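Local coordinates for protein IclR family transcriptional regulator (Brucella abortus, PDB 5WHM) that probably represses transcription, binding DNA as an IclR-type regulator through an N-terminal helix-turn-helix domain joined to a C-terminal domain of the GAF-like class, at residues Thr24-Ala27 / Arg28-Val32; Asn41-Asn45 / Gln46-His50; Ile85-Leu88 / Arg89-Tyr92; Glu245-Glu248 / Asp249-Pro253. One frame throughout, in Å; residues are numbered along the deposited sequence.

Interaction 1 of 4, residues Thr24-Ala27 / Arg28-Val32; sequences TALA and RGLEV. With ACY (acetic acid), chain K.
T24 and R28, one helical turn apart, meet where the methyl CG2 of T24 sits over one face of the R28 guanidinium, 3.6 Å from R28 NE. The methyl is placed there by a T24 chi1 of -62°, which sets CG2 anti to the backbone N, while the R28 chain runs extended from CG to NE past it. At the edge of the same guanidinium, near its plane, lies an acetic acid molecule, probably from the crystallisation liquor: R28 NH1 donates to ACY O at 3.0 Å with an N-H...O angle of 151°. Its methyl in turn touches the side of the helix, ACY CH3 being 3.5 Å from A25 CB. On another side of the helix L26 and L30 lie alongside each other and point the same way, with L26 CD1 3.8 Å from L30 CD1. Successive i to i+4 bonds set this spacing, among them R28 N to T24 O at 2.9 Å and E31 N to A27 O, also 2.9 Å. Further out, R28 packs on T58 and L62 of helix 56-69, and E31 OE1 forms a salt bridge with R126. L26 and L30 face the second subunit, packing on its T65 and L69 respectively. The contact is thus a regular alpha-helical turn in the helix-turn-helix domain, with one flank at the dimer interface of this IclR-family regulator.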
loop_
_atom_site.group_PDB
_atom_site.type_symbol
_atom_site.label_atom_id
_atom_site.label_comp_id
_atom_site.label_asym_id
_atom_site.label_seq_id
_atom_site.Cartn_x
_atom_site.Cartn_y
_atom_site.Cartn_z
ATOM N N THR C 24 -13.050 -20.334 1.818
ATOM C CA THR C 24 -11.725 -20.869 2.133
ATOM C C THR C 24 -10.693 -20.534 1.055
ATOM O O THR C 24 -9.558 -20.179 1.373
ATOM C CB THR C 24 -11.839 -22.389 2.335
ATOM O OG1 THR C 24 -12.710 -22.610 3.447
ATOM C CG2 THR C 24 -10.477 -23.024 2.619
ATOM N N ALA C 25 -11.056 -20.646 -0.230
ATOM C CA ALA C 25 -10.081 -20.358 -1.289
ATOM C C ALA C 25 -9.592 -18.910 -1.251
ATOM O O ALA C 25 -8.432 -18.639 -1.583
ATOM C CB ALA C 25 -10.677 -20.665 -2.672
ATOM N N LEU C 26 -10.459 -17.972 -0.878
ATOM C CA LEU C 26 -10.043 -16.582 -0.716
ATOM C C LEU C 26 -9.079 -16.431 0.465
ATOM O O LEU C 26 -8.039 -15.778 0.339
ATOM C CB LEU C 26 -11.276 -15.703 -0.513
ATOM C CG LEU C 26 -11.017 -14.241 -0.176
ATOM C CD1 LEU C 26 -10.090 -13.629 -1.232
ATOM C CD2 LEU C 26 -12.309 -13.466 -0.102
ATOM N N ALA C 27 -9.402 -17.046 1.618
ATOM C CA ALA C 27 -8.482 -17.020 2.758
ATOM C C ALA C 27 -7.120 -17.584 2.378
ATOM O O ALA C 27 -6.083 -17.041 2.770
ATOM C CB ALA C 27 -9.069 -17.800 3.941
ATOM N N ARG C 28 -7.098 -18.675 1.604
ATOM C CA ARG C 28 -5.824 -19.317 1.301
ATOM C C ARG C 28 -4.974 -18.444 0.381
ATOM O O ARG C 28 -3.750 -18.376 0.535
ATOM C CB ARG C 28 -6.057 -20.684 0.659
ATOM C CG ARG C 28 -6.582 -21.784 1.591
ATOM C CD ARG C 28 -6.820 -23.055 0.751
ATOM N NE ARG C 28 -7.199 -24.130 1.655
ATOM C CZ ARG C 28 -7.550 -25.346 1.271
ATOM N NH1 ARG C 28 -7.588 -25.649 -0.025
ATOM N NH2 ARG C 28 -7.863 -26.236 2.186
ATOM N N GLY C 29 -5.601 -17.803 -0.608
ATOM C CA GLY C 29 -4.856 -16.897 -1.474
ATOM C C GLY C 29 -4.306 -15.689 -0.735
ATOM O O GLY C 29 -3.179 -15.256 -0.996
ATOM N N LEU C 30 -5.089 -15.118 0.188
ATOM C CA LEU C 30 -4.565 -13.972 0.939
ATOM C C LEU C 30 -3.453 -14.402 1.887
ATOM O O LEU C 30 -2.492 -13.647 2.101
ATOM C CB LEU C 30 -5.682 -13.285 1.717
ATOM C CG LEU C 30 -6.637 -12.532 0.780
ATOM C CD1 LEU C 30 -7.928 -12.238 1.500
ATOM C CD2 LEU C 30 -6.010 -11.234 0.350
ATOM N N GLU C 31 -3.552 -15.613 2.439
ATOM C CA GLU C 31 -2.463 -16.156 3.249
ATOM C C GLU C 31 -1.187 -16.325 2.418
ATOM O O GLU C 31 -0.080 -16.084 2.915
ATOM C CB GLU C 31 -2.918 -17.483 3.842
ATOM C CG GLU C 31 -2.399 -17.821 5.200
ATOM C CD GLU C 31 -2.536 -16.695 6.247
ATOM O OE1 GLU C 31 -3.618 -16.098 6.420
ATOM O OE2 GLU C 31 -1.536 -16.428 6.918
ATOM N N VAL C 32 -1.313 -16.747 1.152
ATOM C CA VAL C 32 -0.162 -16.772 0.246
ATOM C C VAL C 32 0.424 -15.365 0.081
ATOM O O VAL C 32 1.638 -15.165 0.179
ATOM C CB VAL C 32 -0.560 -17.371 -1.126
ATOM C CG1 VAL C 32 0.529 -17.069 -2.197
ATOM C CG2 VAL C 32 -0.822 -18.897 -1.012
HETATM C C ACY K . -7.498 -23.643 -3.552
HETATM O O ACY K . -7.818 -23.838 -2.367
HETATM O OXT ACY K . -6.903 -24.371 -4.404
HETATM C CH3 ACY K . -7.934 -22.324 -3.989
#

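Interaction 2 of 4, residues Asn41-Asn45 / Gln46-His50; sequences NTLGN and QEIAH
G44 N donates to the carboxylate of E47 in a nearly straight bond: the distance to E47 OE2 is 3.0 Å, the N-H...O angle 167°, and the donor lies above the carboxylate plane. The E47 chain reaches back to it with CG beside the backbone N (chi1 -71°) and the rest extended. Since G44 is the N-cap residue of helix 45-52, E47 returns a side-chain bond from the first turn to the cap backbone. The helix bonds start here too, with I48 N to G44 O at 3.1 Å and A49 N to N45 O at 2.8 Å. The L43 methyl CD2 lies against the carboxylate, 3.6 Å from E47 OE1. L43 also makes an apolar contact across I48, its CB 3.9 Å from I48 CG1, and both side chains pack on F36. The N45 amide is engaged by helix 56-69, where N45 OD1 accepts a hydrogen bond from T63 OG1. The chemistry implies that E47 satisfies an amide N-H at the helix start that no backbone carbonyl of these residues takes up, and its negative charge near the positive end of the helix dipole would probably be favourable.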
loop_
_atom_site.group_PDB
_atom_site.type_symbol
_atom_site.label_atom_id
_atom_site.label_comp_id
_atom_site.label_asym_id
_atom_site.label_seq_id
_atom_site.Cartn_x
_atom_site.Cartn_y
_atom_site.Cartn_z
ATOM N N ASN C 41 11.233 -11.040 -0.172
ATOM C CA ASN C 41 10.608 -10.445 -1.350
ATOM C C ASN C 41 10.351 -11.447 -2.463
ATOM O O ASN C 41 9.574 -11.137 -3.374
ATOM C CB ASN C 41 11.480 -9.318 -1.921
ATOM C CG ASN C 41 11.974 -8.353 -0.844
ATOM O OD1 ASN C 41 11.219 -7.496 -0.368
ATOM N ND2 ASN C 41 13.236 -8.490 -0.459
ATOM N N THR C 42 11.004 -12.609 -2.417
ATOM C CA THR C 42 11.057 -13.573 -3.515
ATOM C C THR C 42 10.820 -14.952 -2.925
ATOM O O THR C 42 11.567 -15.373 -2.040
ATOM C CB THR C 42 12.421 -13.524 -4.223
ATOM O OG1 THR C 42 12.620 -12.219 -4.787
ATOM C CG2 THR C 42 12.494 -14.546 -5.346
ATOM N N LEU C 43 9.781 -15.641 -3.398
ATOM C CA LEU C 43 9.409 -16.943 -2.874
ATOM C C LEU C 43 8.940 -17.846 -4.008
ATOM O O LEU C 43 8.265 -17.396 -4.941
ATOM C CB LEU C 43 8.292 -16.826 -1.828
ATOM C CG LEU C 43 8.558 -15.959 -0.599
ATOM C CD1 LEU C 43 7.281 -15.766 0.184
ATOM C CD2 LEU C 43 9.630 -16.615 0.255
ATOM N N GLY C 44 9.274 -19.134 -3.893
ATOM C CA GLY C 44 8.737 -20.156 -4.765
ATOM C C GLY C 44 7.611 -20.955 -4.095
ATOM O O GLY C 44 7.316 -20.790 -2.916
ATOM N N ASN C 45 7.002 -21.854 -4.881
ATOM C CA ASN C 45 5.851 -22.612 -4.392
ATOM C C ASN C 45 6.200 -23.417 -3.134
ATOM O O ASN C 45 5.396 -23.490 -2.202
ATOM C CB ASN C 45 5.300 -23.530 -5.509
ATOM C CG ASN C 45 4.465 -22.749 -6.592
ATOM O OD1 ASN C 45 3.627 -21.908 -6.269
ATOM N ND2 ASN C 45 4.704 -23.048 -7.866
ATOM N N GLN C 46 7.403 -23.998 -3.066
ATOM C CA GLN C 46 7.725 -24.845 -1.919
ATOM C C GLN C 46 7.909 -24.032 -0.637
ATOM O O GLN C 46 7.492 -24.470 0.442
ATOM C CB GLN C 46 8.971 -25.688 -2.194
ATOM C CG GLN C 46 9.253 -26.728 -1.087
ATOM C CD GLN C 46 8.170 -27.827 -1.004
ATOM O OE1 GLN C 46 8.179 -28.791 -1.784
ATOM N NE2 GLN C 46 7.245 -27.685 -0.048
ATOM N N GLU C 47 8.559 -22.867 -0.721
ATOM C CA GLU C 47 8.637 -21.987 0.446
ATOM C C GLU C 47 7.248 -21.569 0.901
ATOM O O GLU C 47 6.977 -21.484 2.104
ATOM C CB GLU C 47 9.464 -20.735 0.133
ATOM C CG GLU C 47 10.959 -20.960 -0.029
ATOM C CD GLU C 47 11.639 -19.794 -0.752
ATOM O OE1 GLU C 47 12.320 -18.980 -0.076
ATOM O OE2 GLU C 47 11.488 -19.695 -2.000
ATOM N N ILE C 48 6.353 -21.292 -0.047
ATOM C CA ILE C 48 5.011 -20.849 0.316
ATOM C C ILE C 48 4.222 -21.996 0.946
ATOM O O ILE C 48 3.472 -21.784 1.905
ATOM C CB ILE C 48 4.299 -20.234 -0.903
ATOM C CG1 ILE C 48 5.016 -18.935 -1.319
ATOM C CG2 ILE C 48 2.826 -19.946 -0.594
ATOM C CD1 ILE C 48 4.599 -18.418 -2.679
ATOM N N ALA C 49 4.395 -23.226 0.443
ATOM C CA ALA C 49 3.746 -24.378 1.072
ATOM C C ALA C 49 4.250 -24.574 2.493
ATOM O O ALA C 49 3.474 -24.911 3.399
ATOM C CB ALA C 49 3.999 -25.663 0.271
ATOM N N HIS C 50 5.559 -24.413 2.700
ATOM C CA HIS C 50 6.097 -24.600 4.044
ATOM C C HIS C 50 5.550 -23.537 4.989
ATOM O O HIS C 50 5.125 -23.852 6.102
ATOM C CB HIS C 50 7.622 -24.584 4.024
ATOM C CG HIS C 50 8.233 -24.689 5.390
ATOM N ND1 HIS C 50 8.431 -23.594 6.207
ATOM C CD2 HIS C 50 8.654 -25.764 6.099
ATOM C CE1 HIS C 50 8.960 -23.989 7.353
ATOM N NE2 HIS C 50 9.109 -25.301 7.311
#

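Interaction 3 of 4, residues Ile85-Leu88 / Arg89-Tyr92; sequences IGIL and RLGY
L88 and Y92 are brought side by side by different first torsions: L88 has CG beside its backbone N (chi1 -58°), whereas Y92 swings CG away from its own N (chi1 178°). The two side chains point the same way, and L88 CD2 comes within 3.8 Å of Y92 CB and 3.9 Å of Y92 CG, reaching the ring at its root. A second apolar pair, I87 CD1 and L90 CD1, is looser at 4.3 Å. The backbone from G86 to G91 turns by i to i+3 bonds: R89 N meets G86 O at 3.1 Å, L90 N meets I87 O at 3.2 Å, and G91 N meets L88 O at 3.3 Å. In each the donor stands well above the carbonyl plane. L88 O also receives a weak bond from Y92 N. G91 has a phi of 133°, a positive value that glycine readily adopts, and it occupies the N-cap position of helix 92-95. Outward, Y92 OH is hydrogen-bonded to I147 O. The second subunit lies close by: R89 NH2 forms a salt bridge with its D125, L88 packs on its L132 and Y92 on its L88. Repeated i to i+3 bonding of this kind is typical of a 3-10-like turn, here entering helix 92-95 through a glycine N-cap at the subunit interface.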
loop_
_atom_site.group_PDB
_atom_site.type_symbol
_atom_site.label_atom_id
_atom_site.label_comp_id
_atom_site.label_asym_id
_atom_site.label_seq_id
_atom_site.Cartn_x
_atom_site.Cartn_y
_atom_site.Cartn_z
ATOM N N ILE C 85 2.355 -5.020 -9.160
ATOM C CA ILE C 85 1.715 -3.703 -9.111
ATOM C C ILE C 85 0.250 -3.804 -8.741
ATOM O O ILE C 85 -0.308 -2.886 -8.122
ATOM C CB ILE C 85 1.834 -2.987 -10.482
ATOM C CG1 ILE C 85 3.286 -2.974 -10.981
ATOM C CG2 ILE C 85 1.231 -1.561 -10.388
ATOM C CD1 ILE C 85 4.294 -2.449 -9.929
ATOM N N GLY C 86 -0.424 -4.875 -9.166
ATOM C CA GLY C 86 -1.837 -4.951 -8.866
ATOM C C GLY C 86 -2.135 -4.955 -7.382
ATOM O O GLY C 86 -3.245 -4.595 -6.988
ATOM N N ILE C 87 -1.151 -5.284 -6.543
ATOM C CA ILE C 87 -1.380 -5.211 -5.087
ATOM C C ILE C 87 -1.803 -3.796 -4.681
ATOM O O ILE C 87 -2.665 -3.613 -3.806
ATOM C CB ILE C 87 -0.114 -5.667 -4.324
ATOM C CG1 ILE C 87 0.175 -7.163 -4.553
ATOM C CG2 ILE C 87 -0.203 -5.381 -2.803
ATOM C CD1 ILE C 87 -0.831 -8.107 -3.841
ATOM N N LEU C 88 -1.230 -2.767 -5.323
ATOM C CA LEU C 88 -1.546 -1.390 -4.905
ATOM C C LEU C 88 -2.973 -0.978 -5.239
ATOM O O LEU C 88 -3.513 -0.079 -4.588
ATOM C CB LEU C 88 -0.557 -0.376 -5.525
ATOM C CG LEU C 88 0.908 -0.638 -5.182
ATOM C CD1 LEU C 88 1.837 0.283 -5.990
ATOM C CD2 LEU C 88 1.158 -0.438 -3.674
ATOM N N ARG C 89 -3.603 -1.623 -6.205
ATOM C CA ARG C 89 -4.977 -1.316 -6.588
ATOM C C ARG C 89 -5.989 -1.840 -5.571
ATOM O O ARG C 89 -7.191 -1.582 -5.715
ATOM C CB ARG C 89 -5.312 -1.954 -7.950
ATOM C CG ARG C 89 -4.361 -1.682 -9.129
ATOM C CD ARG C 89 -4.446 -0.230 -9.588
ATOM N NE ARG C 89 -5.769 0.253 -10.044
ATOM C CZ ARG C 89 -6.262 0.163 -11.287
ATOM N NH1 ARG C 89 -7.441 0.714 -11.562
ATOM N NH2 ARG C 89 -5.629 -0.494 -12.256
ATOM N N LEU C 90 -5.558 -2.666 -4.630
ATOM C CA LEU C 90 -6.446 -3.101 -3.557
ATOM C C LEU C 90 -6.732 -1.998 -2.539
ATOM O O LEU C 90 -7.589 -2.188 -1.659
ATOM C CB LEU C 90 -5.831 -4.306 -2.844
ATOM C CG LEU C 90 -5.506 -5.511 -3.759
ATOM C CD1 LEU C 90 -4.729 -6.589 -2.969
ATOM C CD2 LEU C 90 -6.766 -6.079 -4.361
ATOM N N GLY C 91 -6.031 -0.872 -2.612
ATOM C CA GLY C 91 -6.393 0.281 -1.797
ATOM C C GLY C 91 -5.264 0.982 -1.057
ATOM O O GLY C 91 -5.554 1.777 -0.154
ATOM N N TYR C 92 -3.995 0.743 -1.427
ATOM C CA TYR C 92 -2.884 1.342 -0.673
ATOM C C TYR C 92 -3.005 2.873 -0.553
ATOM O O TYR C 92 -2.870 3.429 0.551
ATOM C CB TYR C 92 -1.543 0.960 -1.323
ATOM C CG TYR C 92 -0.344 1.583 -0.639
ATOM C CD1 TYR C 92 0.265 0.953 0.447
ATOM C CD2 TYR C 92 0.174 2.802 -1.072
ATOM C CE1 TYR C 92 1.374 1.513 1.094
ATOM C CE2 TYR C 92 1.269 3.378 -0.425
ATOM C CZ TYR C 92 1.840 2.732 0.671
ATOM O OH TYR C 92 2.924 3.294 1.255
#

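Interaction 4 of 4, residues Glu245-Glu248 / Asp249-Pro253; sequences EKLE and DDIGP
L247 and I251 form the close-packed side of this turn, crossing with L247 CD2 3.8 Å from I251 CB; both side chains are buried. The backbone there departs from a regular alpha-helix. K246 O accepts two amides, D250 N at 3.0 Å and I251 N at 2.9 Å, and the latter bond is the straighter, with an N-H...O angle of 165° against 136°. G252, with no side chain, then brings its N to L247 O at 2.7 Å, lying in the carbonyl plane, so the i to i+5 spacing continues as a wider pi-type turn. P253 brings no N-H to the turn; instead its CD lies 3.3 Å from E248 O, and the helix is kinked there.

The other side is polar and looser. K246 and D250 run alongside each other, and the salt bridge from K246 NZ to D250 OD2 is long at 3.6 Å; a K246 chain bent at its last torsion turns NZ to that side. D250 OD2 is also hydrogen-bonded to Y114 OH, and D250 OD1 pairs with R254. E245 OE2 and D249 OD2, by contrast, are like charges 4.0 Å apart, their carboxylate planes turned 66° from each other, on two residues exposed to solvent. E248 directs its carboxylate to R244.

Within helix 244-265, L247 rests on strands 206-209 and 216-225, through L207, I209, N217 and V219, while I251 reaches V219 and also Y114 and A115 of helix 101-115.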
loop_
_atom_site.group_PDB
_atom_site.type_symbol
_atom_site.label_atom_id
_atom_site.label_comp_id
_atom_site.label_asym_id
_atom_site.label_seq_id
_atom_site.Cartn_x
_atom_site.Cartn_y
_atom_site.Cartn_z
ATOM N N GLU C 245 13.288 9.589 31.637
ATOM C CA GLU C 245 12.781 10.733 32.394
ATOM C C GLU C 245 12.108 11.772 31.490
ATOM O O GLU C 245 11.044 12.309 31.829
ATOM C CB GLU C 245 13.915 11.367 33.192
ATOM C CG GLU C 245 13.538 12.719 33.773
ATOM C CD GLU C 245 14.544 13.214 34.799
ATOM O OE1 GLU C 245 15.571 12.525 35.000
ATOM O OE2 GLU C 245 14.302 14.289 35.387
ATOM N N LYS C 246 12.709 12.080 30.339
ATOM C CA LYS C 246 12.049 12.978 29.392
ATOM C C LYS C 246 10.717 12.402 28.896
ATOM O O LYS C 246 9.729 13.135 28.743
ATOM C CB LYS C 246 12.981 13.262 28.216
ATOM C CG LYS C 246 12.518 14.400 27.317
ATOM C CD LYS C 246 13.607 14.779 26.313
ATOM C CE LYS C 246 13.414 16.200 25.769
ATOM N NZ LYS C 246 13.225 17.213 26.853
ATOM N N LEU C 247 10.662 11.099 28.624
ATOM C CA LEU C 247 9.410 10.525 28.145
ATOM C C LEU C 247 8.340 10.523 29.236
ATOM O O LEU C 247 7.174 10.815 28.955
ATOM C CB LEU C 247 9.647 9.113 27.608
ATOM C CG LEU C 247 10.531 9.055 26.354
ATOM C CD1 LEU C 247 10.835 7.632 25.943
ATOM C CD2 LEU C 247 9.926 9.822 25.178
ATOM N N GLU C 248 8.717 10.203 30.488
ATOM C CA GLU C 248 7.731 10.092 31.564
ATOM C C GLU C 248 7.219 11.460 32.015
ATOM O O GLU C 248 6.038 11.610 32.356
ATOM C CB GLU C 248 8.352 9.357 32.774
ATOM C CG GLU C 248 8.750 7.901 32.482
ATOM C CD GLU C 248 9.320 7.178 33.712
ATOM O OE1 GLU C 248 9.976 7.831 34.571
ATOM O OE2 GLU C 248 9.096 5.950 33.815
ATOM N N ASP C 249 8.104 12.452 32.084
ATOM C CA ASP C 249 7.756 13.748 32.653
ATOM C C ASP C 249 7.280 14.766 31.616
ATOM O O ASP C 249 6.596 15.731 31.980
ATOM C CB ASP C 249 8.965 14.344 33.367
ATOM C CG ASP C 249 9.363 13.562 34.632
ATOM O OD1 ASP C 249 8.728 12.526 34.973
ATOM O OD2 ASP C 249 10.328 14.011 35.280
ATOM N N ASP C 250 7.663 14.601 30.351
ATOM C CA ASP C 250 7.479 15.657 29.360
ATOM C C ASP C 250 6.740 15.104 28.138
ATOM O O ASP C 250 5.598 15.488 27.866
ATOM C CB ASP C 250 8.851 16.259 28.977
ATOM C CG ASP C 250 8.741 17.492 28.047
ATOM O OD1 ASP C 250 7.627 18.036 27.888
ATOM O OD2 ASP C 250 9.779 17.933 27.485
ATOM N N ILE C 251 7.357 14.192 27.397
ATOM C CA ILE C 251 6.759 13.777 26.119
ATOM C C ILE C 251 5.461 12.997 26.349
ATOM O O ILE C 251 4.451 13.208 25.654
ATOM C CB ILE C 251 7.763 12.965 25.286
ATOM C CG1 ILE C 251 9.027 13.784 24.995
ATOM C CG2 ILE C 251 7.119 12.535 23.916
ATOM C CD1 ILE C 251 8.753 15.175 24.483
ATOM N N GLY C 252 5.476 12.054 27.285
ATOM C CA GLY C 252 4.311 11.240 27.550
ATOM C C GLY C 252 3.068 12.064 27.855
ATOM O O GLY C 252 2.031 11.915 27.191
ATOM N N PRO C 253 3.146 12.945 28.876
ATOM C CA PRO C 253 2.023 13.868 29.141
ATOM C C PRO C 253 1.620 14.717 27.936
ATOM O O PRO C 253 0.421 14.858 27.658
ATOM C CB PRO C 253 2.554 14.718 30.312
ATOM C CG PRO C 253 3.420 13.757 31.067
ATOM C CD PRO C 253 4.118 12.948 29.997
#

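Interactions 1 and 2 belong to the helix-turn-helix domain and touch directly: V32 CG2 of helix 24-33 lies 3.8 Å from I48 CG2 of helix 45-52, with the two centres about 15 Å apart. Interaction 3 follows in the chain; its centre is about 17 Å from that of interaction 1, whose nearest atoms remain about 6 Å away, and both contacts border the second subunit. Interaction 4 is remote, on the opposite side of the chain's centre, its centre about 39 to 45 Å from the others, and lies in the C-terminal IclR range. The acetic acid molecule lies at R28 in interaction 1.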